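Local coordinates for kojibiose phosphorylase (Gut metagenome, PDB 6W0P), which belongs to glycoside hydrolase family 65 of carbohydrate-active enzymes and has a largely helical central catalytic domain, at residues 512-515 with 516-520; 605-608 with 609-613; 648-651 with 652-655. All blocks are in the same frame, centred on the assembly; numbering follows the deposited sequence.

Contact 1 (512-515 with 516-520)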
loop_
_atom_site.group_PDB
_atom_site.type_symbol
_atom_site.label_atom_id
_atom_site.label_comp_id
_atom_site.label_asym_id
_atom_site.label_seq_id
_atom_site.Cartn_x
_atom_site.Cartn_y
_atom_site.Cartn_z
ATOM N N ASP A 512 -22.597 -36.459 -6.925
ATOM C CA ASP A 512 -21.558 -37.397 -7.432
ATOM C C ASP A 512 -20.738 -36.707 -8.524
ATOM O O ASP A 512 -19.542 -36.494 -8.319
ATOM C CB ASP A 512 -22.195 -38.685 -7.967
ATOM C CG ASP A 512 -22.283 -39.818 -6.955
ATOM O OD1 ASP A 512 -23.247 -40.606 -7.050
ATOM O OD2 ASP A 512 -21.390 -39.914 -6.091
ATOM N N LYS A 513 -21.380 -36.361 -9.638
ATOM C CA LYS A 513 -20.735 -35.690 -10.796
ATOM C C LYS A 513 -20.258 -34.288 -10.373
ATOM O O LYS A 513 -19.296 -33.790 -10.999
ATOM C CB LYS A 513 -21.701 -35.623 -11.985
ATOM C CG LYS A 513 -22.193 -36.963 -12.525
ATOM C CD LYS A 513 -21.207 -37.653 -13.448
ATOM C CE LYS A 513 -21.443 -39.149 -13.556
ATOM N NZ LYS A 513 -20.307 -39.842 -14.210
ATOM N N ILE A 514 -20.887 -33.674 -9.359
ATOM C CA ILE A 514 -20.544 -32.294 -8.890
ATOM C C ILE A 514 -19.258 -32.369 -8.058
ATOM O O ILE A 514 -18.289 -31.641 -8.404
ATOM C CB ILE A 514 -21.718 -31.632 -8.133
ATOM C CG1 ILE A 514 -22.871 -31.315 -9.087
ATOM C CG2 ILE A 514 -21.252 -30.381 -7.397
ATOM C CD1 ILE A 514 -24.204 -31.089 -8.409
ATOM N N LEU A 515 -19.232 -33.218 -7.026
ATOM C CA LEU A 515 -18.034 -33.378 -6.156
ATOM C C LEU A 515 -16.830 -33.796 -7.015
ATOM O O LEU A 515 -15.725 -33.221 -6.818
ATOM C CB LEU A 515 -18.308 -34.393 -5.038
ATOM C CG LEU A 515 -19.273 -33.941 -3.938
ATOM C CD1 LEU A 515 -19.422 -35.004 -2.859
ATOM C CD2 LEU A 515 -18.832 -32.638 -3.298
ATOM N N ASP A 516 -17.024 -34.736 -7.947
ATOM C CA ASP A 516 -15.956 -35.199 -8.869
ATOM C C ASP A 516 -15.445 -34.010 -9.691
ATOM O O ASP A 516 -14.229 -33.802 -9.715
ATOM C CB ASP A 516 -16.434 -36.323 -9.793
ATOM C CG ASP A 516 -15.281 -37.103 -10.391
ATOM O OD1 ASP A 516 -14.673 -37.887 -9.642
ATOM O OD2 ASP A 516 -14.973 -36.884 -11.585
ATOM N N LYS A 517 -16.337 -33.256 -10.335
ATOM C CA LYS A 517 -15.973 -32.117 -11.229
ATOM C C LYS A 517 -15.199 -31.049 -10.438
ATOM O O LYS A 517 -14.292 -30.414 -11.027
ATOM C CB LYS A 517 -17.239 -31.524 -11.860
ATOM C CG LYS A 517 -17.028 -30.357 -12.824
ATOM C CD LYS A 517 -18.007 -29.200 -12.622
ATOM C CE LYS A 517 -17.868 -28.102 -13.663
ATOM N NZ LYS A 517 -19.157 -27.421 -13.937
ATOM N N CYS A 518 -15.552 -30.859 -9.161
ATOM C CA CYS A 518 -14.963 -29.849 -8.239
ATOM C C CYS A 518 -13.667 -30.362 -7.593
ATOM O O CYS A 518 -12.956 -29.521 -7.001
ATOM C CB CYS A 518 -15.945 -29.476 -7.137
ATOM S SG CYS A 518 -17.413 -28.621 -7.756
ATOM N N GLY A 519 -13.383 -31.669 -7.689
ATOM C CA GLY A 519 -12.247 -32.331 -7.019
ATOM C C GLY A 519 -12.440 -32.419 -5.516
ATOM O O GLY A 519 -11.476 -32.198 -4.776
ATOM N N PHE A 520 -13.653 -32.714 -5.055
ATOM C CA PHE A 520 -13.959 -32.745 -3.604
ATOM C C PHE A 520 -14.077 -34.211 -3.185
ATOM O O PHE A 520 -15.110 -34.844 -3.493
ATOM C CB PHE A 520 -15.200 -31.902 -3.289
ATOM C CG PHE A 520 -15.270 -31.381 -1.875
ATOM C CD1 PHE A 520 -14.404 -30.388 -1.448
ATOM C CD2 PHE A 520 -16.213 -31.852 -0.974
ATOM C CE1 PHE A 520 -14.465 -29.893 -0.152
ATOM C CE2 PHE A 520 -16.281 -31.344 0.318
ATOM C CZ PHE A 520 -15.400 -30.375 0.729
#
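The N-H of F520 points almost straight at the carbonyl of L515, with F520 N to L515 O at 2.8 Å and an N-H...O angle of 177°. This six-residue link encloses a second one, from G519 N to D516 O (3.1 Å), and together they close off the last turn. Before it, the ordinary helical bonds run from D516 N to D512 O, from K517 N to K513 O and from C518 N to I514 O, the last measuring 2.9 Å. The chain can swing back on itself because G519 takes a positive phi of 70°, a conformation that glycine adopts at little cost.

The same reversal brings two apolar side chains together. The ring of F520 is set beside L515 by a chi1 of -155°, which puts CG roughly opposite the backbone N, and L515 CD2 meets F520 CD2 at 3.6 Å. The two side chains run obliquely to each other, and both are well chosen for a surface turned to neighbouring helices: L515 packs on V449 and F520 on K453 of helix 437-458, while F520 also touches L525 and M528 of helix 522-534. C518, small enough for a buried place, sets its SG 4.2 Å from I514 CG2. Its carbonyl oxygen accepts from K453 NZ. Charged D512, K513, D516 and K517 suit the exposed side. A 6→1 backbone bond enclosing a 5→2 bond, with a glycine of positive phi, makes up the Schellman motif, here ending helix 513-518.

Contact 2 (605-608 with 609-613)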
loop_
_atom_site.group_PDB
_atom_site.type_symbol
_atom_site.label_atom_id
_atom_site.label_comp_id
_atom_site.label_asym_id
_atom_site.label_seq_id
_atom_site.Cartn_x
_atom_site.Cartn_y
_atom_site.Cartn_z
ATOM N N GLN A 605 -28.279 -12.802 24.887
ATOM C CA GLN A 605 -27.051 -12.855 24.029
ATOM C C GLN A 605 -26.922 -11.580 23.190
ATOM O O GLN A 605 -25.823 -10.975 23.183
ATOM C CB GLN A 605 -27.066 -14.104 23.158
ATOM C CG GLN A 605 -26.725 -15.353 23.968
ATOM C CD GLN A 605 -26.864 -16.590 23.124
ATOM O OE1 GLN A 605 -27.858 -16.758 22.422
ATOM N NE2 GLN A 605 -25.837 -17.423 23.147
ATOM N N LEU A 606 -28.006 -11.194 22.525
ATOM C CA LEU A 606 -28.073 -9.947 21.721
ATOM C C LEU A 606 -27.813 -8.736 22.620
ATOM O O LEU A 606 -27.057 -7.839 22.185
ATOM C CB LEU A 606 -29.437 -9.863 21.046
ATOM C CG LEU A 606 -29.701 -10.917 19.980
ATOM C CD1 LEU A 606 -31.193 -11.078 19.765
ATOM C CD2 LEU A 606 -29.021 -10.523 18.668
ATOM N N LEU A 607 -28.401 -8.685 23.816
ATOM C CA LEU A 607 -28.256 -7.476 24.678
ATOM C C LEU A 607 -26.809 -7.414 25.187
ATOM O O LEU A 607 -26.222 -6.324 25.156
ATOM C CB LEU A 607 -29.311 -7.474 25.793
ATOM C CG LEU A 607 -29.248 -6.346 26.836
ATOM C CD1 LEU A 607 -29.724 -5.017 26.287
ATOM C CD2 LEU A 607 -30.086 -6.693 28.073
ATOM N N ALA A 608 -26.207 -8.534 25.574
ATOM C CA ALA A 608 -24.817 -8.529 26.081
ATOM C C ALA A 608 -23.901 -8.007 24.971
ATOM O O ALA A 608 -23.131 -7.083 25.222
ATOM C CB ALA A 608 -24.407 -9.903 26.536
ATOM N N ASN A 609 -24.026 -8.544 23.759
ATOM C CA ASN A 609 -23.129 -8.168 22.627
ATOM C C ASN A 609 -23.461 -6.755 22.152
ATOM O O ASN A 609 -22.530 -6.024 21.819
ATOM C CB ASN A 609 -23.149 -9.218 21.528
ATOM C CG ASN A 609 -22.487 -10.496 21.991
ATOM O OD1 ASN A 609 -21.285 -10.633 21.791
ATOM N ND2 ASN A 609 -23.230 -11.407 22.622
ATOM N N TYR A 610 -24.733 -6.391 22.133
ATOM C CA TYR A 610 -25.162 -5.036 21.738
ATOM C C TYR A 610 -24.526 -4.028 22.700
ATOM O O TYR A 610 -24.004 -2.981 22.231
ATOM C CB TYR A 610 -26.685 -4.920 21.707
ATOM C CG TYR A 610 -27.191 -3.558 21.304
ATOM C CD1 TYR A 610 -27.439 -3.231 19.979
ATOM C CD2 TYR A 610 -27.423 -2.590 22.264
ATOM C CE1 TYR A 610 -27.906 -1.978 19.618
ATOM C CE2 TYR A 610 -27.884 -1.334 21.921
ATOM C CZ TYR A 610 -28.095 -1.016 20.591
ATOM O OH TYR A 610 -28.576 0.226 20.312
ATOM N N ASN A 611 -24.620 -4.302 24.003
ATOM C CA ASN A 611 -24.181 -3.364 25.065
ATOM C C ASN A 611 -22.664 -3.217 24.968
ATOM O O ASN A 611 -22.186 -2.133 25.248
ATOM C CB ASN A 611 -24.566 -3.819 26.475
ATOM C CG ASN A 611 -26.002 -3.524 26.862
ATOM O OD1 ASN A 611 -26.703 -2.804 26.167
ATOM N ND2 ASN A 611 -26.469 -4.130 27.945
ATOM N N TYR A 612 -21.925 -4.272 24.620
ATOM C CA TYR A 612 -20.446 -4.175 24.510
ATOM C C TYR A 612 -20.039 -3.453 23.205
ATOM O O TYR A 612 -19.183 -2.573 23.284
ATOM C CB TYR A 612 -19.765 -5.539 24.625
ATOM C CG TYR A 612 -18.268 -5.400 24.693
ATOM C CD1 TYR A 612 -17.612 -5.209 25.895
ATOM C CD2 TYR A 612 -17.516 -5.363 23.525
ATOM C CE1 TYR A 612 -16.236 -5.035 25.938
ATOM C CE2 TYR A 612 -16.145 -5.219 23.551
ATOM C CZ TYR A 612 -15.499 -5.067 24.761
ATOM O OH TYR A 612 -14.155 -4.865 24.747
ATOM N N TYR A 613 -20.630 -3.787 22.054
ATOM C CA TYR A 613 -20.133 -3.372 20.714
ATOM C C TYR A 613 -20.775 -2.084 20.188
ATOM O O TYR A 613 -20.032 -1.320 19.551
ATOM C CB TYR A 613 -20.250 -4.534 19.735
ATOM C CG TYR A 613 -19.232 -5.613 20.003
ATOM C CD1 TYR A 613 -17.877 -5.383 19.845
ATOM C CD2 TYR A 613 -19.621 -6.864 20.436
ATOM C CE1 TYR A 613 -16.942 -6.371 20.111
ATOM C CE2 TYR A 613 -18.701 -7.863 20.687
ATOM C CZ TYR A 613 -17.356 -7.613 20.539
ATOM O OH TYR A 613 -16.475 -8.614 20.807
#
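Q605 to Y613 form continuous alpha helix, and the four residues 605-608 offer their carbonyls to the amides of 609-612 one turn on. The bond from Y610 N to L606 O is 2.7 Å, that from N611 N to L607 O 2.8 Å, and Y612 N reaches A608 O at a longer 3.1 Å. Q605 O has a double load. N609 N donates to it from one face of the carbonyl plane, and the side-chain amide of the same residue comes from the other face, with ND2 to Q605 O at 2.7 Å and an N-H...O angle of 173°.

CG of N609 stands beside its own backbone N (chi1 -69°), which folds the amide back along the preceding turn, and the accepting oxygen lies in the amide plane. ND2 also donates to L544 O, while OD1 accepts from F546 N. Asparagine fits this buried place because one amide can serve both helix and adjoining backbone, fixing its own rotation. Helix 603-613 belongs to the catalytic domain, which in family 65 is an (alpha/alpha)6 barrel, and L606 and Y610 carry its packing onto helix 624-634. Y610 lays its CB only 3.0 Å from L606 O, and its hydroxyl is hydrogen-bonded to D640. The amide of Q605 is held at both ends, through NE2 to Y539 OH and through OE1 to S602 N. N611 is exposed, a place where a polar amide can meet solvent. On this flank L607 crosses N611 at an angle, its CD1 lying 3.7 Å from N611 OD1 and its CG as far from N611 ND2.

Contact 3 (648-651 with 652-655)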
loop_
_atom_site.group_PDB
_atom_site.type_symbol
_atom_site.label_atom_id
_atom_site.label_comp_id
_atom_site.label_asym_id
_atom_site.label_seq_id
_atom_site.Cartn_x
_atom_site.Cartn_y
_atom_site.Cartn_z
ATOM N N ALA A 648 -32.984 7.481 7.736
ATOM C CA ALA A 648 -32.759 6.292 6.882
ATOM C C ALA A 648 -33.356 6.486 5.475
ATOM O O ALA A 648 -32.715 6.034 4.547
ATOM C CB ALA A 648 -33.346 5.068 7.541
ATOM N N THR A 649 -34.534 7.113 5.326
ATOM C CA THR A 649 -35.228 7.264 4.018
ATOM C C THR A 649 -34.719 8.488 3.245
ATOM O O THR A 649 -35.139 8.609 2.053
ATOM C CB THR A 649 -36.749 7.354 4.150
ATOM O OG1 THR A 649 -37.110 8.639 4.661
ATOM C CG2 THR A 649 -37.323 6.266 5.036
ATOM N N ARG A 650 -33.865 9.330 3.862
ATOM C CA ARG A 650 -33.498 10.684 3.359
ATOM C C ARG A 650 -31.997 10.809 3.043
ATOM O O ARG A 650 -31.572 11.915 2.675
ATOM C CB ARG A 650 -33.863 11.757 4.400
ATOM C CG ARG A 650 -35.316 11.742 4.850
ATOM C CD ARG A 650 -36.287 11.946 3.698
ATOM N NE ARG A 650 -36.017 13.193 2.996
ATOM C CZ ARG A 650 -36.830 13.746 2.117
ATOM N NH1 ARG A 650 -37.996 13.174 1.836
ATOM N NH2 ARG A 650 -36.467 14.882 1.524
ATOM N N LEU A 651 -31.196 9.760 3.182
ATOM C CA LEU A 651 -29.732 9.943 3.116
ATOM C C LEU A 651 -29.359 10.603 1.785
ATOM O O LEU A 651 -28.570 11.579 1.823
ATOM C CB LEU A 651 -29.003 8.614 3.311
ATOM C CG LEU A 651 -27.492 8.761 3.507
ATOM C CD1 LEU A 651 -26.998 7.834 4.600
ATOM C CD2 LEU A 651 -26.735 8.475 2.217
ATOM N N ASP A 652 -29.894 10.121 0.653
ATOM C CA ASP A 652 -29.621 10.726 -0.688
ATOM C C ASP A 652 -30.468 11.997 -0.924
ATOM O O ASP A 652 -29.896 13.032 -1.353
ATOM C CB ASP A 652 -29.789 9.683 -1.790
ATOM C CG ASP A 652 -28.662 8.674 -1.725
ATOM O OD1 ASP A 652 -27.480 9.113 -1.726
ATOM O OD2 ASP A 652 -28.954 7.486 -1.619
ATOM N N LEU A 653 -31.784 11.970 -0.685
ATOM C CA LEU A 653 -32.628 13.154 -1.033
ATOM C C LEU A 653 -32.071 14.422 -0.370
ATOM O O LEU A 653 -32.065 15.485 -1.023
ATOM C CB LEU A 653 -34.074 12.904 -0.617
ATOM C CG LEU A 653 -34.814 11.844 -1.422
ATOM C CD1 LEU A 653 -36.152 11.576 -0.803
ATOM C CD2 LEU A 653 -35.004 12.258 -2.871
ATOM N N ASP A 654 -31.656 14.329 0.894
ATOM C CA ASP A 654 -31.165 15.500 1.660
ATOM C C ASP A 654 -29.640 15.401 1.847
ATOM O O ASP A 654 -29.121 16.194 2.680
ATOM C CB ASP A 654 -31.923 15.630 2.995
ATOM C CG ASP A 654 -33.445 15.633 2.877
ATOM O OD1 ASP A 654 -33.974 16.196 1.896
ATOM O OD2 ASP A 654 -34.099 15.067 3.767
ATOM N N ASP A 655 -28.958 14.459 1.183
ATOM C CA ASP A 655 -27.471 14.441 1.014
ATOM C C ASP A 655 -26.749 14.503 2.378
ATOM O O ASP A 655 -25.843 15.372 2.541
ATOM C CB ASP A 655 -27.043 15.609 0.102
ATOM C CG ASP A 655 -25.622 15.574 -0.469
ATOM O OD1 ASP A 655 -24.922 14.517 -0.355
ATOM O OD2 ASP A 655 -25.209 16.615 -1.055
HETATM O O HOH W 1 -33.187 9.280 0.222
HETATM O O HOH W 2 -25.690 11.677 1.163
#
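R650 presents the side of its guanidinium to the carboxylate of D654, with NE and NH2 each taking one oxygen. NE to D654 OD2 measures 2.8 Å, and NH2 to D654 OD1 is the same length but straighter, with an N-H...O angle of 171°. The two flat groups are twisted 33° apart, so the grip is uneven: OD1 is met on its syn side, whereas OD2 is approached from above the carboxylate plane. Bends at chi2 and chi3, the first of -59°, fold the arginine round toward the residue four places on. L653 comes from another direction, resting its CD1 on one face of the guanidinium, 3.6 Å from NH1 and nearer the rim than the centre.

The backbone is shaped to allow this. D654 N donates to R650 O at 3.0 Å, and a type I beta turn from D652 to D655 carries the chain round, its closing bond being weak. The segment belongs to the loop between helices 638-645 and 666-680 of the catalytic domain. One water spans T649 O and L653 N, accepting from the latter at 3.2 Å, and another donates to L651 O and, weakly, to D655 OD1.

An arginine suits this buried spot because it has N-H groups to spare: NH1 goes to S309 O and Q312 OE1. D654 OD1 has a second cation in R7, whose NE also lies close to R650 NH2; the shared carboxylate probably offsets their like charges. L651 packs on H665 and S668, while D652 turns its OD1 to H665 ND1 and T660 OG1. D655 adopts a left-handed backbone conformation and accepts from T660 N through OD1.

Overall arrangement
From the N terminus the contacts follow one another in series, with none enclosing or crossing another; each is local, its bonds linking residues three to five apart, and none closes a long loop. All three lie in the central catalytic domain. Contact 1 comes first, ending helix 513-518 where it lies against helix 437-458. Contact 2 occupies helix 603-613, about 42 Å away between centres, and joins it to helices 590-596 and 624-634. Contact 3 follows in the loop leading to helix 666-680, where R7 and helix 26-32 from the N-terminal part meet it. Contacts 1 and 3 lie on opposite sides of the chain's centre; the nearest atoms of contacts 2 and 3 are about 14 Å apart.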